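Local structure of blue-light-activated histidine kinase 2 (Erythrobacter litoralis HTCC2594, 4R38) at residues A[49-53]-A[54-58]. The protein senses blue light through a flavin-binding LOV domain, the part present here, and acts as a histidine kinase involved in increased bacterial virulence upon exposure to light. Sequence-based numbering, arbitrary orientation.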
loop_
_atom_site.group_PDB
_atom_site.type_symbol
_atom_site.label_atom_id
_atom_site.label_comp_id
_atom_site.label_asym_id
_atom_site.label_seq_id
_atom_site.Cartn_x
_atom_site.Cartn_y
_atom_site.Cartn_z
ATOM N N THR A 49 1.980 -5.366 -9.675
ATOM C CA THR A 49 3.323 -4.969 -9.255
ATOM C C THR A 49 4.440 -5.851 -9.796
ATOM O O THR A 49 5.594 -5.421 -9.822
ATOM C CB THR A 49 3.483 -4.970 -7.739
ATOM O OG1 THR A 49 3.501 -6.314 -7.253
ATOM C CG2 THR A 49 2.408 -4.135 -7.067
ATOM N N GLY A 50 4.123 -7.082 -10.187
ATOM C CA GLY A 50 5.150 -8.012 -10.634
ATOM C C GLY A 50 5.897 -8.723 -9.512
ATOM O O GLY A 50 6.787 -9.525 -9.787
ATOM N N TYR A 51 5.520 -8.444 -8.259
ATOM C CA TYR A 51 6.085 -9.113 -7.083
ATOM C C TYR A 51 5.241 -10.292 -6.614
ATOM O O TYR A 51 4.022 -10.187 -6.514
ATOM C CB TYR A 51 6.197 -8.129 -5.916
ATOM C CG TYR A 51 7.254 -7.065 -6.087
ATOM C CD1 TYR A 51 8.572 -7.298 -5.700
ATOM C CD2 TYR A 51 6.939 -5.818 -6.621
ATOM C CE1 TYR A 51 9.540 -6.329 -5.849
ATOM C CE2 TYR A 51 7.918 -4.836 -6.765
ATOM C CZ TYR A 51 9.203 -5.106 -6.384
ATOM O OH TYR A 51 10.153 -4.125 -6.530
ATOM N N SER A 52 5.895 -11.407 -6.303
ATOM C CA SER A 52 5.207 -12.551 -5.749
ATOM C C SER A 52 4.814 -12.228 -4.322
ATOM O O SER A 52 5.462 -11.408 -3.663
ATOM C CB SER A 52 6.095 -13.788 -5.751
ATOM O OG SER A 52 7.087 -13.669 -4.743
ATOM N N ARG A 53 3.748 -12.871 -3.852
ATOM C CA ARG A 53 3.278 -12.679 -2.487
ATOM C C ARG A 53 4.368 -13.036 -1.470
ATOM O O ARG A 53 4.538 -12.337 -0.475
ATOM C CB ARG A 53 2.018 -13.507 -2.242
ATOM C CG ARG A 53 1.477 -13.413 -0.821
ATOM C CD ARG A 53 -0.058 -13.594 -0.779
ATOM N NE ARG A 53 -0.493 -14.983 -0.889
ATOM C CZ ARG A 53 -1.774 -15.365 -1.009
ATOM N NH1 ARG A 53 -2.759 -14.466 -1.049
ATOM N NH2 ARG A 53 -2.078 -16.651 -1.100
ATOM N N SER A 54 5.092 -14.121 -1.722
ATOM C CA SER A 54 6.185 -14.531 -0.835
ATOM C C SER A 54 7.193 -13.407 -0.640
ATOM O O SER A 54 7.695 -13.188 0.463
ATOM C CB SER A 54 6.926 -15.734 -1.406
ATOM O OG SER A 54 6.040 -16.799 -1.663
ATOM N N SER A 55 7.478 -12.677 -1.716
ATOM C CA SER A 55 8.533 -11.681 -1.660
ATOM C C SER A 55 8.139 -10.423 -0.891
ATOM O O SER A 55 9.013 -9.709 -0.426
ATOM C CB SER A 55 9.030 -11.311 -3.074
ATOM O OG SER A 55 8.064 -10.562 -3.792
ATOM N N VAL A 56 6.838 -10.148 -0.757
ATOM C CA VAL A 56 6.385 -8.876 -0.185
ATOM C C VAL A 56 5.787 -9.026 1.244
ATOM O O VAL A 56 5.810 -8.073 2.043
ATOM C CB VAL A 56 5.307 -8.220 -1.098
ATOM C CG1 VAL A 56 5.801 -8.124 -2.518
ATOM C CG2 VAL A 56 4.031 -9.007 -1.080
ATOM N N VAL A 57 5.283 -10.193 1.598
ATOM C CA VAL A 57 4.715 -10.321 2.934
ATOM C C VAL A 57 5.824 -10.214 3.976
ATOM O O VAL A 57 6.828 -10.898 3.873
ATOM C CB VAL A 57 3.921 -11.627 3.106
ATOM C CG1 VAL A 57 3.513 -11.850 4.569
ATOM C CG2 VAL A 57 2.691 -11.585 2.230
ATOM N N GLY A 58 5.609 -9.344 4.960
ATOM C CA GLY A 58 6.599 -9.064 5.988
ATOM C C GLY A 58 7.370 -7.769 5.760
ATOM O O GLY A 58 8.196 -7.389 6.607
#
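Ser52 caps the N-terminus of the short helix 53-56, its side chain accepting from Ser55 N, a local contact on the surface of the LOV (PAS-fold) domain, just after helix 43-49. The capping bond is defined by Ser55 N donating to Ser52 OG, 3.2 Å at an N-H...O angle of 144°; chi1 of 73° places Ser52 OG between its own backbone N and carbonyl carbon, turned to that amide. Ser55 repays the contact from its side chain, whose OG donates a hydrogen bond to Ser52 O at 2.7 Å, the donor tilted 19° from the carbonyl plane. The next carbonyl, Arg53 O, accepts twice: Val57 N approaches nearly along the C=O axis at 3.1 Å, whereas Val56 N, at 3.2 Å, stands above the carbonyl plane. Side-chain packing flanks the cap. Val56 CG1 meets Tyr51 CB at 3.4 Å and lies oblique to the tyrosine ring, while Ser55 OG sits at the ring edge, 3.8 Å from Tyr51 CD1. Val57 CG2 runs beside Arg53 CG at 3.8 Å, and the guanidinium reaches Val41 O through NH1. Tyr51 also packs edge-to-face with Phe63, linking the turn to the loop beyond Cys61, the cysteine that can bond flavin but is unattached here. Two serine hydroxyls thus play opposite roles in the first turn, one accepting from an amide and one donating to a carbonyl, and supplement the weak backbone bonds to Ser52 O.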